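Local coordinates for cell division protein FtsZ 1 (Methanocaldococcus jannaschii, PDB 1W5B) that binds GTP and probably polymerises, in a GTP-dependent manner, into the contractile Z ring formed at the future division site, at residues V157-F162 with I190-L195; A249-G254 with S272-V277; G60-K65 with L225-G230; K220-L225 with G284-V289; E255-K260 with L327-R332. All coordinates share one frame; numbering follows the deposited sequence.

Interaction 1 (V157-F162 with I190-L195)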
# COMPACT_ATOMS: atom_id res chain seq x y z
N VAL A 157 -0.58 2.98 -2.39
CA VAL A 157 -1.62 2.23 -1.70
C VAL A 157 -2.47 3.34 -1.12
O VAL A 157 -2.11 3.95 -0.12
CB VAL A 157 -1.06 1.35 -0.55
CG1 VAL A 157 -2.20 0.60 0.13
CG2 VAL A 157 -0.03 0.37 -1.08
N VAL A 158 -3.58 3.60 -1.78
CA VAL A 158 -4.46 4.67 -1.38
C VAL A 158 -5.89 4.19 -1.21
O VAL A 158 -6.25 3.09 -1.66
CB VAL A 158 -4.45 5.79 -2.44
CG1 VAL A 158 -3.03 6.23 -2.69
CG2 VAL A 158 -5.05 5.27 -3.75
N THR A 159 -6.70 5.02 -0.55
CA THR A 159 -8.10 4.71 -0.32
C THR A 159 -8.97 5.75 -1.01
O THR A 159 -8.55 6.89 -1.20
CB THR A 159 -8.47 4.75 1.16
OG1 THR A 159 -8.27 6.08 1.65
CG2 THR A 159 -7.64 3.77 1.97
N LEU A 160 -10.18 5.33 -1.39
CA LEU A 160 -11.16 6.22 -2.01
C LEU A 160 -12.07 6.54 -0.83
O LEU A 160 -12.22 5.73 0.08
CB LEU A 160 -11.91 5.49 -3.12
CG LEU A 160 -11.50 5.69 -4.60
CD1 LEU A 160 -10.07 6.19 -4.73
CD2 LEU A 160 -11.67 4.38 -5.34
N PRO A 161 -12.69 7.73 -0.82
CA PRO A 161 -13.57 8.11 0.29
C PRO A 161 -14.91 7.37 0.38
O PRO A 161 -15.36 6.76 -0.58
CB PRO A 161 -13.76 9.61 0.07
CG PRO A 161 -13.79 9.70 -1.44
CD PRO A 161 -12.63 8.79 -1.84
N PHE A 162 -15.51 7.44 1.57
CA PHE A 162 -16.81 6.83 1.82
C PHE A 162 -17.85 7.68 1.12
O PHE A 162 -17.66 8.88 0.96
CB PHE A 162 -17.14 6.85 3.31
CG PHE A 162 -16.33 5.91 4.14
CD1 PHE A 162 -16.65 4.55 4.18
CD2 PHE A 162 -15.31 6.38 4.95
CE1 PHE A 162 -15.96 3.68 5.02
CE2 PHE A 162 -14.61 5.52 5.80
CZ PHE A 162 -14.94 4.17 5.84
N ILE A 190 -7.97 0.98 -2.46
CA ILE A 190 -8.87 0.40 -1.46
C ILE A 190 -10.11 1.29 -1.33
O ILE A 190 -10.01 2.42 -0.85
CB ILE A 190 -8.18 0.32 -0.08
CG1 ILE A 190 -6.82 -0.36 -0.23
CG2 ILE A 190 -9.06 -0.45 0.89
CD1 ILE A 190 -5.97 -0.35 1.05
N PRO A 191 -11.28 0.79 -1.76
CA PRO A 191 -12.56 1.53 -1.70
C PRO A 191 -13.14 1.52 -0.30
O PRO A 191 -13.81 0.56 0.07
CB PRO A 191 -13.46 0.76 -2.67
CG PRO A 191 -12.53 -0.15 -3.44
CD PRO A 191 -11.46 -0.49 -2.45
N ASN A 192 -12.93 2.59 0.47
CA ASN A 192 -13.44 2.65 1.84
C ASN A 192 -14.92 2.27 1.96
O ASN A 192 -15.32 1.61 2.92
CB ASN A 192 -13.22 4.04 2.43
CG ASN A 192 -11.86 4.19 3.10
OD1 ASN A 192 -11.44 5.30 3.44
ND2 ASN A 192 -11.17 3.07 3.30
N GLU A 193 -15.72 2.67 0.99
CA GLU A 193 -17.15 2.38 1.01
C GLU A 193 -17.45 0.88 1.13
O GLU A 193 -18.45 0.48 1.72
CB GLU A 193 -17.82 2.95 -0.24
CG GLU A 193 -19.32 2.70 -0.34
CD GLU A 193 -20.12 3.33 0.79
OE1 GLU A 193 -19.66 4.33 1.39
OE2 GLU A 193 -21.24 2.84 1.07
N LYS A 194 -16.57 0.04 0.58
CA LYS A 194 -16.79 -1.40 0.65
C LYS A 194 -16.64 -1.93 2.07
O LYS A 194 -17.07 -3.04 2.37
CB LYS A 194 -15.82 -2.15 -0.28
CG LYS A 194 -15.83 -1.68 -1.73
CD LYS A 194 -17.21 -1.76 -2.38
CE LYS A 194 -17.67 -3.19 -2.56
NZ LYS A 194 -18.87 -3.25 -3.45
N LEU A 195 -16.04 -1.13 2.94
CA LEU A 195 -15.87 -1.53 4.34
C LEU A 195 -17.24 -1.79 5.00
O LEU A 195 -17.34 -2.54 5.97
CB LEU A 195 -15.13 -0.44 5.12
CG LEU A 195 -13.60 -0.42 5.29
CD1 LEU A 195 -12.91 -1.53 4.53
CD2 LEU A 195 -13.09 0.94 4.85
O HOH W 1 -8.91 5.90 4.31
O HOH W 2 -15.03 4.21 -1.43

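Interaction 2 (A249-G254 with S272-V277)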
# COMPACT_ATOMS: atom_id res chain seq x y z
N ALA A 249 -4.17 -2.20 -8.99
CA ALA A 249 -4.33 -3.36 -8.13
C ALA A 249 -5.35 -3.14 -7.01
O ALA A 249 -5.60 -2.01 -6.60
CB ALA A 249 -2.97 -3.73 -7.52
N MET A 250 -5.92 -4.24 -6.54
CA MET A 250 -6.90 -4.20 -5.46
C MET A 250 -6.56 -5.31 -4.47
O MET A 250 -5.92 -6.29 -4.84
CB MET A 250 -8.32 -4.37 -5.99
CG MET A 250 -8.82 -3.18 -6.77
SD MET A 250 -10.59 -3.26 -7.05
CE MET A 250 -10.74 -2.51 -8.59
N ILE A 251 -6.98 -5.15 -3.23
CA ILE A 251 -6.66 -6.14 -2.21
C ILE A 251 -7.86 -6.92 -1.70
O ILE A 251 -9.01 -6.55 -1.93
CB ILE A 251 -6.00 -5.48 -0.99
CG1 ILE A 251 -7.06 -4.72 -0.18
CG2 ILE A 251 -4.92 -4.50 -1.44
CD1 ILE A 251 -6.56 -4.24 1.18
N GLY A 252 -7.54 -8.00 -0.99
CA GLY A 252 -8.54 -8.84 -0.38
C GLY A 252 -7.93 -9.25 0.95
O GLY A 252 -6.73 -9.55 1.01
N ILE A 253 -8.72 -9.25 2.02
CA ILE A 253 -8.19 -9.63 3.32
C ILE A 253 -9.06 -10.68 4.01
O ILE A 253 -10.28 -10.56 4.07
CB ILE A 253 -8.06 -8.42 4.26
CG1 ILE A 253 -7.13 -7.38 3.64
CG2 ILE A 253 -7.53 -8.88 5.62
CD1 ILE A 253 -6.97 -6.11 4.47
N GLY A 254 -8.42 -11.72 4.53
CA GLY A 254 -9.16 -12.75 5.22
C GLY A 254 -8.39 -13.29 6.40
O GLY A 254 -7.16 -13.22 6.45
N SER A 272 -13.53 -11.10 -0.62
CA SER A 272 -13.57 -9.79 0.02
C SER A 272 -14.20 -8.70 -0.83
O SER A 272 -13.94 -8.60 -2.04
CB SER A 272 -12.15 -9.36 0.43
OG SER A 272 -12.15 -8.06 0.97
N PRO A 273 -15.06 -7.87 -0.23
CA PRO A 273 -15.67 -6.80 -1.02
C PRO A 273 -14.63 -5.75 -1.41
O PRO A 273 -14.85 -4.95 -2.33
CB PRO A 273 -16.76 -6.24 -0.09
CG PRO A 273 -16.36 -6.69 1.28
CD PRO A 273 -15.77 -8.06 1.05
N LEU A 274 -13.50 -5.75 -0.72
CA LEU A 274 -12.43 -4.80 -1.04
C LEU A 274 -11.90 -5.13 -2.44
O LEU A 274 -11.44 -4.26 -3.17
CB LEU A 274 -11.31 -4.90 -0.01
CG LEU A 274 -11.30 -3.90 1.15
CD1 LEU A 274 -12.69 -3.64 1.65
CD2 LEU A 274 -10.40 -4.46 2.26
N LEU A 275 -11.97 -6.41 -2.79
CA LEU A 275 -11.52 -6.90 -4.09
C LEU A 275 -12.69 -6.79 -5.06
O LEU A 275 -13.15 -7.79 -5.62
CB LEU A 275 -11.06 -8.35 -3.95
CG LEU A 275 -10.29 -8.99 -5.10
CD1 LEU A 275 -9.03 -8.18 -5.40
CD2 LEU A 275 -9.94 -10.42 -4.70
N ASP A 276 -13.17 -5.57 -5.26
CA ASP A 276 -14.31 -5.31 -6.13
C ASP A 276 -13.97 -5.27 -7.62
O ASP A 276 -13.95 -4.21 -8.24
CB ASP A 276 -14.96 -3.99 -5.71
CG ASP A 276 -16.26 -3.73 -6.44
OD1 ASP A 276 -16.96 -4.71 -6.78
OD2 ASP A 276 -16.58 -2.54 -6.65
N VAL A 277 -13.73 -6.45 -8.19
CA VAL A 277 -13.38 -6.56 -9.60
C VAL A 277 -13.30 -8.03 -9.98
O VAL A 277 -13.18 -8.90 -9.11
CB VAL A 277 -12.00 -5.90 -9.88
CG1 VAL A 277 -10.92 -6.59 -9.06
CG2 VAL A 277 -11.66 -6.00 -11.36
O HOH W 3 -8.77 -3.06 -2.69
O HOH W 4 -12.31 -8.78 3.54

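Interaction 3 (G60-K65 with L225-G230)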
# COMPACT_ATOMS: atom_id res chain seq x y z
N GLY A 60 6.36 -0.31 14.60
CA GLY A 60 7.60 -0.73 13.98
C GLY A 60 7.43 -1.59 12.74
O GLY A 60 7.09 -2.77 12.84
N ILE A 61 7.68 -1.00 11.58
CA ILE A 61 7.58 -1.72 10.32
C ILE A 61 8.99 -2.18 9.97
O ILE A 61 9.95 -1.44 10.14
CB ILE A 61 7.01 -0.80 9.22
CG1 ILE A 61 6.82 -1.60 7.93
CG2 ILE A 61 7.92 0.41 9.03
CD1 ILE A 61 5.97 -0.88 6.88
N GLU A 62 9.10 -3.41 9.49
CA GLU A 62 10.41 -3.99 9.19
C GLU A 62 11.13 -3.57 7.91
O GLU A 62 10.55 -3.54 6.83
CB GLU A 62 10.30 -5.51 9.24
CG GLU A 62 11.59 -6.20 9.63
CD GLU A 62 11.35 -7.58 10.21
OE1 GLU A 62 10.52 -7.70 11.14
OE2 GLU A 62 11.99 -8.54 9.75
N GLY A 63 12.42 -3.26 8.06
CA GLY A 63 13.27 -2.89 6.95
C GLY A 63 12.78 -1.77 6.05
O GLY A 63 13.03 -1.79 4.84
N ALA A 64 12.12 -0.78 6.63
CA ALA A 64 11.62 0.34 5.84
C ALA A 64 11.71 1.66 6.58
O ALA A 64 11.52 1.73 7.79
CB ALA A 64 10.17 0.07 5.41
N LYS A 65 12.03 2.72 5.84
CA LYS A 65 12.13 4.06 6.40
C LYS A 65 10.77 4.73 6.24
O LYS A 65 10.10 4.54 5.22
CB LYS A 65 13.20 4.86 5.65
CG LYS A 65 13.25 6.34 5.98
CD LYS A 65 14.20 7.09 5.04
CE LYS A 65 14.18 8.60 5.30
NZ LYS A 65 15.06 9.33 4.35
N LEU A 225 6.12 -8.43 3.53
CA LEU A 225 6.19 -9.61 2.68
C LEU A 225 7.56 -9.62 2.02
O LEU A 225 8.13 -10.67 1.74
CB LEU A 225 5.11 -9.55 1.59
CG LEU A 225 5.31 -10.46 0.36
CD1 LEU A 225 5.43 -11.92 0.80
CD2 LEU A 225 4.15 -10.29 -0.61
N ILE A 226 8.09 -8.42 1.80
CA ILE A 226 9.40 -8.24 1.17
C ILE A 226 10.59 -8.18 2.13
O ILE A 226 11.66 -8.68 1.81
CB ILE A 226 9.44 -6.94 0.34
CG1 ILE A 226 8.36 -6.97 -0.75
CG2 ILE A 226 10.81 -6.76 -0.26
CD1 ILE A 226 8.23 -5.66 -1.49
N THR A 227 10.39 -7.57 3.30
CA THR A 227 11.49 -7.40 4.25
C THR A 227 11.55 -8.34 5.45
O THR A 227 12.59 -8.45 6.10
CB THR A 227 11.47 -5.97 4.82
OG1 THR A 227 10.29 -5.78 5.60
CG2 THR A 227 11.47 -4.94 3.69
N LYS A 228 10.45 -9.01 5.77
CA LYS A 228 10.44 -9.88 6.93
C LYS A 228 10.78 -11.34 6.64
O LYS A 228 10.24 -11.95 5.72
CB LYS A 228 9.09 -9.77 7.63
CG LYS A 228 9.00 -10.49 8.96
CD LYS A 228 7.67 -10.17 9.65
CE LYS A 228 7.53 -10.93 10.95
NZ LYS A 228 6.26 -10.58 11.66
N ASP A 229 11.68 -11.89 7.44
CA ASP A 229 12.07 -13.29 7.28
C ASP A 229 10.86 -14.16 7.55
O ASP A 229 10.15 -13.97 8.54
CB ASP A 229 13.20 -13.64 8.26
CG ASP A 229 14.47 -12.85 8.00
OD1 ASP A 229 14.88 -12.77 6.82
OD2 ASP A 229 15.05 -12.32 8.96
N GLY A 230 10.62 -15.11 6.66
CA GLY A 230 9.47 -15.98 6.82
C GLY A 230 9.82 -17.43 6.59
O GLY A 230 11.00 -17.79 6.55
O HOH W 5 12.91 -10.82 9.87

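Interaction 4 (K220-L225 with G284-V289)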
# COMPACT_ATOMS: atom_id res chain seq x y z
N LYS A 220 1.71 -2.45 5.58
CA LYS A 220 2.64 -3.24 6.36
C LYS A 220 2.72 -4.64 5.74
O LYS A 220 3.80 -5.18 5.55
CB LYS A 220 2.17 -3.33 7.82
CG LYS A 220 3.16 -4.01 8.77
CD LYS A 220 2.68 -3.92 10.22
CE LYS A 220 3.57 -4.70 11.16
NZ LYS A 220 3.11 -4.60 12.57
N GLY A 221 1.56 -5.21 5.42
CA GLY A 221 1.52 -6.53 4.81
C GLY A 221 2.34 -6.62 3.54
O GLY A 221 3.05 -7.60 3.32
N LEU A 222 2.26 -5.60 2.69
CA LEU A 222 3.02 -5.59 1.44
C LEU A 222 4.50 -5.41 1.72
O LEU A 222 5.35 -6.11 1.17
CB LEU A 222 2.54 -4.46 0.54
CG LEU A 222 1.74 -4.84 -0.70
CD1 LEU A 222 1.34 -3.57 -1.46
CD2 LEU A 222 2.58 -5.74 -1.59
N VAL A 223 4.82 -4.44 2.56
CA VAL A 223 6.21 -4.15 2.90
C VAL A 223 6.91 -5.31 3.57
O VAL A 223 8.00 -5.70 3.16
CB VAL A 223 6.30 -2.91 3.80
CG1 VAL A 223 7.67 -2.82 4.43
CG2 VAL A 223 6.01 -1.67 2.99
N GLU A 224 6.29 -5.87 4.61
CA GLU A 224 6.92 -6.97 5.32
C GLU A 224 7.02 -8.25 4.50
O GLU A 224 7.90 -9.07 4.74
CB GLU A 224 6.21 -7.21 6.65
CG GLU A 224 6.11 -5.93 7.47
CD GLU A 224 6.23 -6.18 8.97
OE1 GLU A 224 5.50 -7.05 9.49
OE2 GLU A 224 7.04 -5.48 9.62
N LEU A 225 6.12 -8.43 3.53
CA LEU A 225 6.19 -9.61 2.68
C LEU A 225 7.56 -9.62 2.02
O LEU A 225 8.13 -10.67 1.74
CB LEU A 225 5.11 -9.55 1.59
CG LEU A 225 5.31 -10.46 0.36
CD1 LEU A 225 5.43 -11.92 0.80
CD2 LEU A 225 4.15 -10.29 -0.61
N GLY A 284 -1.26 -10.97 -12.28
CA GLY A 284 -0.40 -11.44 -11.21
C GLY A 284 -0.96 -11.19 -9.82
O GLY A 284 -2.03 -10.60 -9.65
N ALA A 285 -0.22 -11.64 -8.82
CA ALA A 285 -0.66 -11.46 -7.45
C ALA A 285 0.48 -11.56 -6.47
O ALA A 285 1.50 -12.20 -6.72
CB ALA A 285 -1.74 -12.50 -7.11
N LEU A 286 0.29 -10.90 -5.34
CA LEU A 286 1.26 -10.91 -4.25
C LEU A 286 0.45 -11.49 -3.09
O LEU A 286 -0.61 -10.95 -2.74
CB LEU A 286 1.72 -9.49 -3.94
CG LEU A 286 2.53 -8.80 -5.05
CD1 LEU A 286 2.47 -7.30 -4.88
CD2 LEU A 286 3.96 -9.29 -5.01
N ILE A 287 0.93 -12.58 -2.51
CA ILE A 287 0.22 -13.21 -1.41
C ILE A 287 1.06 -13.22 -0.15
O ILE A 287 2.18 -13.71 -0.16
CB ILE A 287 -0.15 -14.67 -1.74
CG1 ILE A 287 -0.93 -14.74 -3.05
CG2 ILE A 287 -1.00 -15.25 -0.61
CD1 ILE A 287 -1.15 -16.17 -3.55
N HIS A 288 0.52 -12.68 0.93
CA HIS A 288 1.25 -12.71 2.18
C HIS A 288 0.45 -13.46 3.24
O HIS A 288 -0.61 -13.01 3.66
CB HIS A 288 1.55 -11.29 2.66
CG HIS A 288 2.53 -11.24 3.80
ND1 HIS A 288 3.02 -10.05 4.31
CD2 HIS A 288 3.10 -12.22 4.53
CE1 HIS A 288 3.85 -10.31 5.30
NE2 HIS A 288 3.92 -11.62 5.46
N VAL A 289 0.96 -14.60 3.66
CA VAL A 289 0.29 -15.39 4.69
C VAL A 289 0.97 -15.09 6.02
O VAL A 289 2.18 -15.18 6.13
CB VAL A 289 0.39 -16.90 4.40
CG1 VAL A 289 -0.40 -17.68 5.43
CG2 VAL A 289 -0.13 -17.20 3.00

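Interaction 5 (E255-K260 with L327-R332)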
# COMPACT_ATOMS: atom_id res chain seq x y z
N GLU A 255 -9.11 -13.80 7.38
CA GLU A 255 -8.45 -14.40 8.53
C GLU A 255 -9.42 -15.36 9.17
O GLU A 255 -10.63 -15.15 9.13
CB GLU A 255 -7.95 -13.34 9.52
CG GLU A 255 -8.99 -12.60 10.33
CD GLU A 255 -8.34 -11.80 11.46
OE1 GLU A 255 -7.45 -10.97 11.18
OE2 GLU A 255 -8.72 -12.02 12.63
N SER A 256 -8.88 -16.42 9.74
CA SER A 256 -9.69 -17.44 10.37
C SER A 256 -8.86 -18.20 11.39
O SER A 256 -7.63 -18.22 11.31
CB SER A 256 -10.21 -18.41 9.29
OG SER A 256 -10.99 -19.46 9.85
N ASP A 257 -9.55 -18.80 12.36
CA ASP A 257 -8.90 -19.59 13.39
C ASP A 257 -9.62 -20.93 13.40
O ASP A 257 -9.37 -21.79 14.25
CB ASP A 257 -8.98 -18.90 14.75
CG ASP A 257 -10.40 -18.65 15.20
OD1 ASP A 257 -10.59 -18.17 16.34
OD2 ASP A 257 -11.33 -18.93 14.43
N SER A 258 -10.52 -21.09 12.44
CA SER A 258 -11.30 -22.32 12.30
C SER A 258 -10.40 -23.51 11.98
O SER A 258 -9.20 -23.35 11.72
CB SER A 258 -12.35 -22.16 11.20
OG SER A 258 -13.26 -21.11 11.51
N GLU A 259 -10.99 -24.70 11.98
CA GLU A 259 -10.27 -25.93 11.70
C GLU A 259 -9.38 -25.79 10.47
O GLU A 259 -8.21 -26.18 10.50
CB GLU A 259 -11.26 -27.07 11.51
CG GLU A 259 -10.62 -28.44 11.50
CD GLU A 259 -11.65 -29.54 11.42
OE1 GLU A 259 -12.49 -29.62 12.35
OE2 GLU A 259 -11.63 -30.30 10.43
N LYS A 260 -9.94 -25.25 9.40
CA LYS A 260 -9.19 -25.03 8.17
C LYS A 260 -8.82 -23.54 8.04
O LYS A 260 -9.21 -22.88 7.07
CB LYS A 260 -10.00 -25.47 6.95
CG LYS A 260 -10.01 -26.97 6.71
CD LYS A 260 -10.66 -27.71 7.86
CE LYS A 260 -10.59 -29.21 7.64
NZ LYS A 260 -11.15 -29.58 6.31
N LEU A 327 -0.66 -13.20 17.27
CA LEU A 327 -1.74 -13.70 16.44
C LEU A 327 -2.46 -14.85 17.16
O LEU A 327 -3.63 -15.13 16.91
CB LEU A 327 -1.20 -14.15 15.08
CG LEU A 327 -1.95 -13.62 13.84
CD1 LEU A 327 -2.22 -12.14 14.00
CD2 LEU A 327 -1.14 -13.88 12.58
N GLU A 328 -1.73 -15.49 18.08
CA GLU A 328 -2.25 -16.60 18.88
C GLU A 328 -2.56 -17.87 18.09
O GLU A 328 -1.80 -18.84 18.15
CB GLU A 328 -3.50 -16.15 19.66
CG GLU A 328 -3.26 -14.94 20.56
CD GLU A 328 -4.48 -14.57 21.38
OE1 GLU A 328 -4.82 -15.32 22.33
OE2 GLU A 328 -5.11 -13.53 21.08
N ASN A 329 -3.68 -17.89 17.37
CA ASN A 329 -4.02 -19.06 16.57
C ASN A 329 -4.88 -18.74 15.35
O ASN A 329 -5.61 -19.59 14.85
CB ASN A 329 -4.71 -20.13 17.43
CG ASN A 329 -5.74 -19.56 18.38
OD1 ASN A 329 -6.71 -18.94 17.95
ND2 ASN A 329 -5.54 -19.77 19.67
N THR A 330 -4.78 -17.50 14.87
CA THR A 330 -5.51 -17.07 13.69
C THR A 330 -4.52 -16.88 12.53
O THR A 330 -3.39 -16.43 12.73
CB THR A 330 -6.22 -15.72 13.91
OG1 THR A 330 -7.33 -15.89 14.80
CG2 THR A 330 -6.72 -15.16 12.58
N VAL A 331 -4.94 -17.22 11.32
CA VAL A 331 -4.09 -17.04 10.16
C VAL A 331 -4.71 -15.94 9.29
O VAL A 331 -5.90 -15.98 8.97
CB VAL A 331 -3.93 -18.35 9.37
CG1 VAL A 331 -3.28 -18.09 8.02
CG2 VAL A 331 -3.08 -19.34 10.17
N ARG A 332 -3.89 -14.96 8.94
CA ARG A 332 -4.33 -13.84 8.12
C ARG A 332 -3.74 -13.91 6.72
O ARG A 332 -2.58 -14.26 6.54
CB ARG A 332 -3.93 -12.53 8.78
CG ARG A 332 -4.33 -11.30 8.01
CD ARG A 332 -3.78 -10.06 8.69
NE ARG A 332 -4.40 -9.85 10.00
CZ ARG A 332 -3.72 -9.60 11.12
NH1 ARG A 332 -2.40 -9.54 11.09
NH2 ARG A 332 -4.37 -9.41 12.26

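Interaction 1 (V157-F162 with I190-L195)
Val158 and Leu160 hold Ile190 between them through backbone bonds of parallel register: Ile190 N donates to Val158 O at 2.8 Å, and Leu160 N donates to Ile190 O at 3.0 Å. Asn192 N to Leu160 O, at 3.2 Å, completes the last parallel bridge, Leu160 with Pro191, after which the chain turns away.

Aromatic contact follows where the strands end. Asn192 CB sits 3.6 Å from the centroid of the Phe162 ring and only 5° off its normal, a CH-pi contact over the middle of one face. The amide plane of Asn192 is inclined 23° to the ring. Phe162 CE1 also approaches Asn192 O to 3.0 Å, and CZ touches Leu195 CD2. Phe208 meets the same ring edge-to-face.

Water completes the polar contacts. Thr159 holds OG1 between its backbone N and carbonyl carbon (chi1 62°), from where it donates to a water at 2.7 Å; that water donates to Asn192 OD1, also at 2.7 Å. A second water links Pro161 O to Glu193 N. The carboxylate of Glu193 turns instead to Val163 N.

Apolar packing is sparser, with Val157 CG1 and Ile190 CD1 4.0 Å apart.

Strands 153-160 and 186-191 are the two strands of a beta-alpha-beta crossover through helix 167-183, part of the Rossmann-like GTPase domain of the tubulin/FtsZ family. The nucleotide site begins at its strand ends: Pro161 touches the bound GTP, and Phe162 N bonds to the GTP-binding residue Glu165.

Interaction 2 (A249-G254 with S272-V277)
Met250 reaches Val277 through two torsions: CG stands opposite the carbonyl carbon (chi1 -71°), and a bend at the thioether (chi3 -147°) swings the methyl over the loop. CE thereby comes 3.8 Å from Val277 CB and 3.6 Å from Asp276 O. In Ile251, by contrast, CG1 is flanked by backbone N and carbonyl carbon alike (chi1 74°), which lays CD1 alongside Leu274 CD2, 4.0 Å away, the two side chains pointing the same way.

Between these contacts the backbones come close without a direct hydrogen bond. Ile251 O lies 3.1 Å from Leu275 N at a poor angle, and that N-H is spent on Ser272 O in the type I turn 272-275. Water supplies the link, accepting from Ile251 N at 2.8 Å and donating to Leu274 O. The strand alternates accordingly: Met250, Gly252 and Gly254 pair with strand 331-338 of the mixed sheet in the C-terminal domain, whereas Ile251 and Ile253 turn their backbone groups to this loop, which lies along the outermost strand of that sheet.

Ser272 opens an ST turn, its OG accepting from Leu274 N at 3.2 Å. A second water joins the same OG to Ile253 O, 2.8 Å from the water. Ser272 CB packs 3.7 Å from Gly252 CA. Beyond, Leu274 also touches Leu195 and Ile198 of helix 195-198.

Interaction 3 (G60-K65 with L225-G230)
Thr227 OG1 donates to Glu62 O at 2.6 Å, the one direct hydrogen bond between the two segments. The hydroxyl comes from above the carbonyl, 62° out of its plane, and so is not directed at a lone pair. A chi1 of 66° turns OG1 to this oxygen and leaves CG2, opposite the threonine's own carbonyl carbon, to face Gly63 O at 3.7 Å. The same hydroxyl also has a weak bond to Val223 O, one turn back in its helix.

Next to this bond the Glu62 side chain extends across Lys228, the two crossing at about a right angle. Its carboxylate meets the aliphatic part of the lysine: OE2 is 3.5 Å from Lys228 CA and 3.7 Å from Lys228 CG. No salt bridge forms, since Glu62 OE1 and Lys228 NZ remain 5.2 Å apart and NZ donates instead to Ile323 O. One water bridges Glu62 and Asp229, donating to Glu62 OE2 and, at 2.8 Å, to Asp229 OD2 while accepting from Asp229 N at 2.9 Å. It thus lies between two carboxylates that would otherwise probably repel.

Further out, Glu224 OE2 accepts from Glu62 N, a second tie of this loop to the same helix. Gly63, at positive phi, passes Thr227 so closely that a CB would lie about 3 Å from the threonine CB.

The contact joins the turn between helix 46-59 and strand 64-70 of the GTPase domain to the C-terminal end of helix 207-227, the long central helix of the FtsZ/tubulin fold that leads toward the C-terminal domain.

Interaction 4 (K220-L225 with G284-V289)
Gly221 O accepts two bonds, one from Leu225 N in the helix at 3.2 Å and a shorter one, 2.6 Å, from His288 ND1 on the strand. The imidazole bond lies in the carbonyl plane on a lone pair, with an N-H...O angle of 157°, and the oxygen sits close to the ring plane. His288 sends CG away from its backbone N (chi1 -169°), which carries the ring to the helix. There Leu225 CA covers one face, 3.5 Å above the plane and offset toward the rim, while Leu225 CB is 3.5 Å from ND1. NE2 is bonded to Thr322 OG1, so both ring nitrogens have partners and the rotation of the ring is fixed. A phenylalanine in place of His288 would probably leave Gly221 O with the helix bond alone and Thr322 OG1 without this mate.

Apolar packing lies beside it: Leu222 CD2 meets Leu286 CD1 at 3.6 Å, the side chains crossing at about a right angle, and Leu225 CD2 leans on Leu286 CB.

Segments 220-225 and 284-289 cross at 90°, axes 8.7 Å apart; Leu286 and His288 point toward helix 207-227, Ile287 and Val289 away from it, touching helix 297-308.

Interaction 5 (E255-K260 with L327-R332)
Thr330 overlaps its neighbours with both branches. Its CG2 methyl lies 3.4 Å from Ser256 O and 3.7 Å from Glu255 OE2, crossing the glutamate obliquely, while OG1 comes 3.4 Å from Asp257 CB. A glycine here would strip the cover from Ser256 O and the Glu255 carboxylate, and would probably let the glutamate side chain swing more freely.

Glu255 has CG opposite the hydrogen on its CA (chi1 71°), and from there the extended chain runs beside Arg332, pointing the same way. The two form a salt bridge whose hydrogen bond is weak, with Arg332 NE 3.5 Å from Glu255 OE1. OE1 stands at the edge of the guanidinium, near its plane, yet the carboxylate plane is turned 42° from it, so the groups do not meet in a flat two-pronged pairing. Arg332 NH1 has a second, long and weak ion pair with Asp324.

The backbones pair antiparallel. Val331 N donates to Ser256 O at 2.9 Å and almost straight (170°), and Ser256 N returns a bond to Val331 O at 3.1 Å. Glu255 CA adds a CA-H...O contact of 3.0 Å to the same Val331 O.

On the other face of the sheet Val331 packs on Val289. Ser256 OG accepts from Ser258 N, an ST turn that bends the chain off the strand, and is also bonded to Glu264.

The two backbone bonds therefore carry the pairing of strands 249-256 and 331-338 at their ends, while the charge pair, near the surface, long and twisted, probably contributes less.

In the fold
Only interaction 1 borders the nucleotide: the side chain of Pro161 is about 4 Å from GTP, whereas the side chain of Leu274 in interaction 2 is about 12 Å away and the other contacts lie away from the annotated sites. Interactions 1 and 2, in different domains, touch each other, their centres 11 Å apart, with Leu195 CD1 3.6 Å from Leu274 CD1 and Ile190 CD1 3.9 Å from Ile251 CD1. Interactions 3 and 4 share Leu225 on the central helix, and Ile61 CD1 packs 3.6 Å from Val223 CG1. Val157 CG2 touches Leu222 CD1 at 4.2 Å, tying interaction 1 to interaction 4. Interactions 2, 4 and 5 all reach the C-terminal sheet.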